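Local coordinates for ADP-ribosylating toxin CARDS (PDB 4TLV), which transfers ADP-ribose from NAD(+) to multiple target proteins in vitro and causes vacuoles and epithelial damage in host cells as the main virulence factor of its bacterium, at residues His74-Tyr79 / Val152-Val157; Arg451-Thr456 / Ser463-Thr468; Leu541-Ile546 / Glu579-Val584. All blocks are in the same frame, centred on the assembly; numbering follows the deposited sequence.

Interaction 1. Residues His74-Tyr79 / Val152-Val157; sequences HPRRAY and VDAVPV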
# COMPACT_ATOMS: atom_id res chain seq x y z
N HIS A 74 8.81 14.50 -27.77
CA HIS A 74 9.72 13.54 -27.16
C HIS A 74 8.94 12.50 -26.37
O HIS A 74 8.66 12.69 -25.18
CB HIS A 74 10.75 14.27 -26.28
CG HIS A 74 11.46 15.38 -26.99
ND1 HIS A 74 12.61 15.18 -27.72
CD2 HIS A 74 11.16 16.69 -27.11
CE1 HIS A 74 13.00 16.32 -28.24
NE2 HIS A 74 12.13 17.26 -27.90
N PRO A 75 8.55 11.41 -27.04
CA PRO A 75 7.99 10.23 -26.39
C PRO A 75 8.75 9.90 -25.11
O PRO A 75 9.97 10.10 -25.02
CB PRO A 75 8.20 9.13 -27.42
CG PRO A 75 8.14 9.84 -28.71
CD PRO A 75 8.74 11.20 -28.48
N ARG A 76 8.04 9.38 -24.13
CA ARG A 76 8.57 9.27 -22.79
C ARG A 76 9.12 7.86 -22.57
O ARG A 76 8.36 6.89 -22.65
CB ARG A 76 7.45 9.60 -21.82
CG ARG A 76 7.83 9.51 -20.39
CD ARG A 76 6.57 9.62 -19.56
NE ARG A 76 6.15 11.00 -19.38
CZ ARG A 76 4.98 11.35 -18.86
NH1 ARG A 76 4.10 10.40 -18.49
NH2 ARG A 76 4.69 12.64 -18.71
N ARG A 77 10.43 7.76 -22.35
CA ARG A 77 11.14 6.48 -22.17
C ARG A 77 12.12 6.54 -21.01
O ARG A 77 12.69 7.58 -20.72
CB ARG A 77 11.93 6.11 -23.43
CG ARG A 77 11.11 5.61 -24.60
CD ARG A 77 12.02 5.07 -25.71
NE ARG A 77 11.25 4.45 -26.79
CZ ARG A 77 11.40 4.72 -28.08
NH1 ARG A 77 12.31 5.61 -28.48
NH2 ARG A 77 10.65 4.10 -28.99
N ALA A 78 12.33 5.40 -20.35
CA ALA A 78 13.23 5.31 -19.20
C ALA A 78 13.56 3.84 -19.00
O ALA A 78 13.21 3.02 -19.85
CB ALA A 78 12.55 5.87 -17.94
N TYR A 79 14.24 3.51 -17.91
CA TYR A 79 14.58 2.12 -17.63
C TYR A 79 14.12 1.71 -16.25
O TYR A 79 14.26 2.47 -15.30
CB TYR A 79 16.08 1.88 -17.76
CG TYR A 79 16.53 2.13 -19.17
CD1 TYR A 79 16.46 1.13 -20.12
CD2 TYR A 79 16.97 3.39 -19.56
CE1 TYR A 79 16.85 1.35 -21.42
CE2 TYR A 79 17.36 3.63 -20.86
CZ TYR A 79 17.30 2.61 -21.79
OH TYR A 79 17.69 2.84 -23.09
N VAL A 152 11.24 1.00 -20.44
CA VAL A 152 9.82 1.25 -20.18
C VAL A 152 9.41 2.50 -20.92
O VAL A 152 10.23 3.38 -21.17
CB VAL A 152 9.51 1.41 -18.68
CG1 VAL A 152 9.97 0.18 -17.91
CG2 VAL A 152 10.16 2.66 -18.13
N ASP A 153 8.14 2.57 -21.29
CA ASP A 153 7.63 3.77 -21.94
C ASP A 153 6.22 4.10 -21.44
O ASP A 153 5.53 3.26 -20.85
CB ASP A 153 7.69 3.65 -23.47
CG ASP A 153 6.84 2.52 -24.01
OD1 ASP A 153 5.91 2.07 -23.31
OD2 ASP A 153 7.08 2.08 -25.16
N ALA A 154 5.83 5.35 -21.63
CA ALA A 154 4.50 5.78 -21.28
C ALA A 154 3.79 6.07 -22.59
O ALA A 154 4.33 6.77 -23.44
CB ALA A 154 4.56 7.03 -20.43
N VAL A 155 2.59 5.53 -22.76
CA VAL A 155 1.80 5.75 -23.97
C VAL A 155 0.34 6.09 -23.64
O VAL A 155 -0.21 5.62 -22.64
CB VAL A 155 1.84 4.50 -24.87
CG1 VAL A 155 3.26 4.25 -25.34
CG2 VAL A 155 1.32 3.29 -24.12
N PRO A 156 -0.29 6.91 -24.49
CA PRO A 156 -1.70 7.25 -24.23
C PRO A 156 -2.62 6.04 -24.39
O PRO A 156 -2.40 5.20 -25.25
CB PRO A 156 -2.03 8.30 -25.30
CG PRO A 156 -0.96 8.17 -26.35
CD PRO A 156 0.26 7.57 -25.69
N VAL A 157 -3.67 6.00 -23.57
CA VAL A 157 -4.73 5.00 -23.71
C VAL A 157 -5.70 5.39 -24.84
O VAL A 157 -6.16 6.52 -24.90
CB VAL A 157 -5.50 4.86 -22.39
CG1 VAL A 157 -6.67 3.87 -22.53
CG2 VAL A 157 -4.53 4.42 -21.26
O HOH W 1 6.05 6.93 -25.56
O HOH W 2 9.21 2.30 -26.79
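Ala78 and Val152 face each other in the antiparallel sheet of the mono-ADP-ribosyltransferase domain, where strand 76-84 runs beside strand 146-156. They form a hydrogen-bonded pair: Val152 N gives a straight bond to Ala78 O at 2.9 Å, and Ala78 N returns one to Val152 O at 3.0 Å. Next come Arg77 and Asp153, a non-hydrogen-bonded pair with CA atoms 4.4 Å apart. Beyond them Ala154 N donates to Arg76 O at 3.1 Å.

On the Ala78 side of the sheet, Val152 CG2 reaches the methyl CB of Ala78 at 4.0 Å. Arg76 lies on this same face. Its CG stands opposite the backbone N (chi1 179°) and the chain then bends at chi3 (-81°), which lays CD against Ala154 CB at 3.4 Å while NH1 goes on to bond to Ser65 O. Across the sheet, the order is 9-14, 76-84, 146-156, 168-181, so this pairing lies in its interior; Tyr79 hands the backbone bonding on to Asp14 and Asp153 to Arg174.

The other face carries Arg77 and Asp153, side by side and pointing the same way, their guanidinium and carboxylate planes 27° apart. A water joins them instead of a direct salt bridge: it sits in plane at the guanidinium edge, accepts from Arg77 NE at 3.0 Å and donates to Asp153 OD2 at 2.7 Å. That same carboxylate oxygen is salt-bridged to Arg174 of strand 168-181, which would be expected to stabilise its negative charge.

Interaction 2. Residues Arg451-Thr456 / Ser463-Thr468; sequences RGYYYT and SYQMKT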
# COMPACT_ATOMS: atom_id res chain seq x y z
N ARG A 451 1.71 -21.19 24.20
CA ARG A 451 2.07 -22.61 24.22
C ARG A 451 1.62 -23.37 22.98
O ARG A 451 1.16 -24.51 23.07
CB ARG A 451 1.52 -23.27 25.49
CG ARG A 451 2.18 -22.76 26.76
CD ARG A 451 1.58 -23.39 28.01
NE ARG A 451 1.65 -24.86 28.00
CZ ARG A 451 2.70 -25.57 28.41
NH1 ARG A 451 3.78 -24.94 28.85
NH2 ARG A 451 2.66 -26.90 28.37
N GLY A 452 1.76 -22.74 21.81
CA GLY A 452 1.43 -23.40 20.56
C GLY A 452 0.02 -23.14 20.05
O GLY A 452 -0.30 -23.51 18.93
N TYR A 453 -0.81 -22.51 20.87
CA TYR A 453 -2.18 -22.21 20.49
C TYR A 453 -2.40 -20.73 20.16
O TYR A 453 -1.92 -19.85 20.88
CB TYR A 453 -3.15 -22.62 21.60
CG TYR A 453 -3.15 -24.11 21.87
CD1 TYR A 453 -3.83 -24.99 21.04
CD2 TYR A 453 -2.43 -24.64 22.94
CE1 TYR A 453 -3.81 -26.36 21.28
CE2 TYR A 453 -2.42 -26.00 23.19
CZ TYR A 453 -3.11 -26.86 22.36
OH TYR A 453 -3.10 -28.21 22.61
N TYR A 454 -3.15 -20.46 19.10
CA TYR A 454 -3.55 -19.09 18.77
C TYR A 454 -4.89 -18.67 19.36
O TYR A 454 -5.83 -19.47 19.44
CB TYR A 454 -3.60 -18.91 17.24
CG TYR A 454 -2.26 -19.06 16.58
CD1 TYR A 454 -1.73 -20.32 16.31
CD2 TYR A 454 -1.51 -17.94 16.23
CE1 TYR A 454 -0.50 -20.46 15.70
CE2 TYR A 454 -0.27 -18.08 15.62
CZ TYR A 454 0.23 -19.34 15.36
OH TYR A 454 1.46 -19.48 14.75
N TYR A 455 -4.98 -17.40 19.74
CA TYR A 455 -6.22 -16.81 20.21
C TYR A 455 -6.54 -15.53 19.46
O TYR A 455 -5.65 -14.83 18.98
CB TYR A 455 -6.13 -16.49 21.69
CG TYR A 455 -5.97 -17.72 22.55
CD1 TYR A 455 -4.71 -18.28 22.76
CD2 TYR A 455 -7.07 -18.33 23.13
CE1 TYR A 455 -4.55 -19.42 23.56
CE2 TYR A 455 -6.93 -19.47 23.93
CZ TYR A 455 -5.67 -20.00 24.14
OH TYR A 455 -5.54 -21.13 24.92
N THR A 456 -7.83 -15.22 19.40
CA THR A 456 -8.34 -14.07 18.66
C THR A 456 -9.28 -13.27 19.58
O THR A 456 -9.98 -13.84 20.42
CB THR A 456 -9.05 -14.53 17.37
OG1 THR A 456 -9.32 -13.41 16.53
CG2 THR A 456 -10.37 -15.26 17.69
N SER A 463 -11.46 -13.76 24.59
CA SER A 463 -10.80 -14.36 23.43
C SER A 463 -11.39 -15.72 23.10
O SER A 463 -11.91 -16.42 23.96
CB SER A 463 -9.29 -14.54 23.67
OG SER A 463 -8.71 -13.35 24.15
N TYR A 464 -11.26 -16.08 21.83
CA TYR A 464 -11.67 -17.37 21.31
C TYR A 464 -10.38 -18.06 20.89
O TYR A 464 -9.42 -17.40 20.47
CB TYR A 464 -12.58 -17.12 20.11
CG TYR A 464 -13.20 -18.29 19.39
CD1 TYR A 464 -12.41 -19.27 18.79
CD2 TYR A 464 -14.58 -18.39 19.24
CE1 TYR A 464 -12.98 -20.33 18.09
CE2 TYR A 464 -15.16 -19.45 18.54
CZ TYR A 464 -14.35 -20.42 17.97
OH TYR A 464 -14.91 -21.47 17.27
N GLN A 465 -10.33 -19.38 21.01
CA GLN A 465 -9.13 -20.11 20.66
C GLN A 465 -9.14 -20.50 19.20
O GLN A 465 -9.67 -21.54 18.82
CB GLN A 465 -8.94 -21.35 21.55
CG GLN A 465 -7.52 -21.92 21.52
CD GLN A 465 -7.26 -22.77 20.30
OE1 GLN A 465 -7.79 -23.88 20.17
NE2 GLN A 465 -6.41 -22.28 19.40
N MET A 466 -8.55 -19.64 18.38
CA MET A 466 -8.36 -19.87 16.96
C MET A 466 -7.50 -18.73 16.43
O MET A 466 -7.39 -17.67 17.07
CB MET A 466 -9.71 -19.93 16.23
CG MET A 466 -10.53 -18.66 16.37
SD MET A 466 -12.11 -18.65 15.45
CE MET A 466 -11.60 -17.91 13.90
N LYS A 467 -6.90 -18.92 15.27
CA LYS A 467 -6.10 -17.88 14.68
C LYS A 467 -7.04 -16.81 14.12
O LYS A 467 -8.07 -17.13 13.55
CB LYS A 467 -5.17 -18.45 13.61
CG LYS A 467 -4.04 -17.50 13.22
CD LYS A 467 -3.07 -18.15 12.24
CE LYS A 467 -2.09 -17.13 11.66
NZ LYS A 467 -1.06 -17.76 10.79
N THR A 468 -6.70 -15.54 14.33
CA THR A 468 -7.51 -14.45 13.81
C THR A 468 -7.59 -14.57 12.30
O THR A 468 -6.56 -14.73 11.63
CB THR A 468 -6.90 -13.10 14.20
OG1 THR A 468 -6.84 -13.00 15.63
CG2 THR A 468 -7.73 -11.96 13.65
O HOH W 3 -4.28 -22.63 17.46
O HOH W 4 -4.48 -15.38 16.27
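Thr456 and Tyr464 hold this hairpin of the D3 domain together with a reciprocal backbone pair: Thr456 N reaches Tyr464 O at 2.9 Å, and Tyr464 N reaches Thr456 O at 2.9 Å. Past this pair the regular pairing ends, and polar side chains and waters join the two segments. The carboxamide of Gln465 takes up Tyr454 O, NE2 donating at 2.9 Å onto a lone pair in the carbonyl plane. One water accepts from Tyr454 N and, weakly, from Gln465 NE2; another donates to Tyr455 O and accepts from Thr468 N. The hydroxyls of Thr456 and Thr468 come together, OG1 to OG1, at 2.7 Å, and Thr468 OG1 is also bonded to Leu446 O.

With CG anti to its backbone N (chi1 -163°), Gln465 sets CG over the Tyr455 face, 3.9 Å from the ring centroid, in a CH-pi contact; the bend at chi2 (-80°) then turns the amide to Tyr454 O. Lys467 runs extended alongside Tyr454 with CD over one face; NZ is 5.4 Å from that ring's centroid, at most a weak cation-pi attraction. The packing is completed by Thr456 CG2 against Met466 CG at 3.7 Å, and by Trp448, which stacks on Tyr455.

Gln465 thus uses its aliphatic stem on a tyrosine and its amide on the backbone, and much of the polar joining beyond the short strand pair depends on side chains and bound water.

Interaction 3. Residues Leu541-Ile546 / Glu579-Val584; sequences LNFRHI and EDKILV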
# COMPACT_ATOMS: atom_id res chain seq x y z
N LEU A 541 7.31 -15.91 14.85
CA LEU A 541 6.13 -15.06 15.05
C LEU A 541 6.44 -13.56 15.06
O LEU A 541 7.52 -13.15 15.47
CB LEU A 541 5.39 -15.44 16.33
CG LEU A 541 4.90 -16.90 16.37
CD1 LEU A 541 4.33 -17.23 17.74
CD2 LEU A 541 3.87 -17.19 15.29
N ASN A 542 5.46 -12.76 14.65
CA ASN A 542 5.57 -11.30 14.60
C ASN A 542 4.80 -10.66 15.76
O ASN A 542 3.56 -10.63 15.74
CB ASN A 542 5.04 -10.79 13.25
CG ASN A 542 5.48 -9.37 12.95
OD1 ASN A 542 6.62 -8.99 13.21
ND2 ASN A 542 4.57 -8.58 12.38
N PHE A 543 5.52 -10.19 16.78
CA PHE A 543 4.90 -9.57 17.96
C PHE A 543 5.19 -8.08 18.02
O PHE A 543 6.24 -7.61 17.55
CB PHE A 543 5.47 -10.18 19.25
CG PHE A 543 5.10 -11.61 19.48
CD1 PHE A 543 3.77 -11.98 19.68
CD2 PHE A 543 6.08 -12.58 19.56
CE1 PHE A 543 3.44 -13.32 19.92
CE2 PHE A 543 5.76 -13.91 19.80
CZ PHE A 543 4.44 -14.27 19.98
N ARG A 544 4.26 -7.33 18.62
CA ARG A 544 4.47 -5.94 18.98
C ARG A 544 3.79 -5.66 20.32
O ARG A 544 2.85 -6.35 20.70
CB ARG A 544 3.84 -4.99 17.95
CG ARG A 544 4.42 -5.10 16.53
CD ARG A 544 5.86 -4.54 16.47
NE ARG A 544 6.32 -4.47 15.08
CZ ARG A 544 6.75 -5.52 14.38
NH1 ARG A 544 6.82 -6.73 14.93
NH2 ARG A 544 7.13 -5.36 13.11
N HIS A 545 4.25 -4.62 21.01
CA HIS A 545 3.47 -4.01 22.08
C HIS A 545 2.52 -2.98 21.45
O HIS A 545 2.83 -2.40 20.41
CB HIS A 545 4.38 -3.34 23.11
CG HIS A 545 5.22 -4.31 23.88
ND1 HIS A 545 6.45 -3.98 24.41
CD2 HIS A 545 5.02 -5.62 24.17
CE1 HIS A 545 6.96 -5.04 25.02
NE2 HIS A 545 6.12 -6.04 24.89
N ILE A 546 1.36 -2.78 22.07
CA ILE A 546 0.39 -1.81 21.58
C ILE A 546 0.01 -0.86 22.71
O ILE A 546 -0.32 -1.30 23.80
CB ILE A 546 -0.87 -2.51 21.00
CG1 ILE A 546 -0.47 -3.42 19.83
CG2 ILE A 546 -1.92 -1.47 20.56
CD1 ILE A 546 -1.61 -4.24 19.24
N GLU A 579 -0.03 -11.53 29.10
CA GLU A 579 0.70 -11.53 27.85
C GLU A 579 0.69 -10.12 27.32
O GLU A 579 -0.37 -9.55 27.12
CB GLU A 579 0.01 -12.45 26.85
CG GLU A 579 0.75 -12.56 25.50
CD GLU A 579 2.21 -12.95 25.69
OE1 GLU A 579 2.48 -14.14 25.97
OE2 GLU A 579 3.09 -12.07 25.60
N ASP A 580 1.87 -9.53 27.12
CA ASP A 580 1.92 -8.21 26.50
C ASP A 580 2.36 -8.25 25.04
O ASP A 580 2.35 -7.23 24.36
CB ASP A 580 2.76 -7.22 27.33
CG ASP A 580 4.23 -7.57 27.38
OD1 ASP A 580 4.67 -8.57 26.78
OD2 ASP A 580 4.96 -6.80 28.05
N LYS A 581 2.71 -9.43 24.55
CA LYS A 581 3.06 -9.56 23.15
C LYS A 581 1.80 -9.83 22.33
O LYS A 581 1.15 -10.86 22.52
CB LYS A 581 4.09 -10.67 22.95
CG LYS A 581 5.42 -10.39 23.64
CD LYS A 581 6.40 -11.53 23.40
CE LYS A 581 5.99 -12.77 24.17
NZ LYS A 581 5.71 -13.89 23.25
N ILE A 582 1.47 -8.91 21.43
CA ILE A 582 0.32 -9.06 20.56
C ILE A 582 0.79 -9.52 19.17
O ILE A 582 1.74 -8.95 18.63
CB ILE A 582 -0.48 -7.74 20.43
CG1 ILE A 582 -0.72 -7.08 21.81
CG2 ILE A 582 -1.81 -7.95 19.65
CD1 ILE A 582 -1.45 -8.00 22.83
N LEU A 583 0.14 -10.53 18.60
CA LEU A 583 0.46 -10.94 17.23
C LEU A 583 -0.09 -9.90 16.25
O LEU A 583 -1.24 -9.49 16.38
CB LEU A 583 -0.18 -12.29 16.89
CG LEU A 583 0.37 -13.54 17.58
CD1 LEU A 583 -0.58 -14.72 17.36
CD2 LEU A 583 1.74 -13.85 17.01
N VAL A 584 0.73 -9.52 15.27
CA VAL A 584 0.32 -8.60 14.21
C VAL A 584 0.77 -9.16 12.86
O VAL A 584 1.87 -9.71 12.73
CB VAL A 584 0.96 -7.20 14.39
CG1 VAL A 584 0.20 -6.15 13.55
CG2 VAL A 584 0.97 -6.78 15.86
O HOH W 5 1.34 -4.60 24.45
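Phe543 and Lys581 cross with the ammonium over the ring: Lys581 NZ stands 3.8 Å from the Phe543 centroid, 26° off the ring normal, a cation-pi contact. Lysine CD already lies over this face, and the bend at chi3 (-71°), with a further turn at chi4, brings NZ over it too. Leu583 runs beside the phenylalanine, pointing the same way, and its CD2 presses on Phe543 CE1 at 3.4 Å. The ammonium has a second, long partner within its own segment, Glu579 OE2, 4.0 Å from Lys581 NZ.

Arg544 crosses Val584 at about a right angle, its CG 3.9 Å from Val584 CG2. Its guanidinium turns back on its own segment: NH1 donates to both Phe543 O and Asn542 OD1, and NH2 forms a salt bridge with Asp589. With OD1 so held, the Asn542 amide presents ND2 to Val584 O at 2.9 Å, approaching from above the carbonyl plane (48° out of it). Arg544 and Ile582 form an antiparallel hydrogen-bonded pair, next to the non-hydrogen-bonded pair of Phe543 and Leu583, and Val584 N donates to Asn542 O.

His545 turns its ring edge to Asp580 O, with CD2 at 3.1 Å, while ND1 is bonded to Asp531. At right angles to Ile582, Ile546 sets CD1 against CG2 of that residue at 3.7 Å.

In the beta-trefoil fold of D3, strand 578-583 lies between strands 543-548 and 554-558. Strand 526-529 flanks 543-548 on its other side, where Phe528 touches both Ile546 and Val584, while Tyr449 of strand 448-450 packs on Leu541 and Leu583.

Interaction 1 comes first along the chain and belongs to the mono-ADP-ribosyltransferase domain; interactions 2 and 3 follow in that order, both in D3. The centre of interaction 1 is about 50 Å from that of interaction 2 and 45 Å from that of interaction 3, on the opposite side of the chain's centre, and it touches neither (nearest atoms about 36 Å and 30 Å apart). Interactions 2 and 3 are neighbours, centres about 13 Å apart. Their strands belong to separate sheets, yet touch through the side chain of Tyr454: its OH is 3.4 Å from Leu541 CD2, and its CD2 is 3.5 Å from Leu583 CD1. This joins the hairpin to the lead-in of strand 543-548 and to strand 578-583.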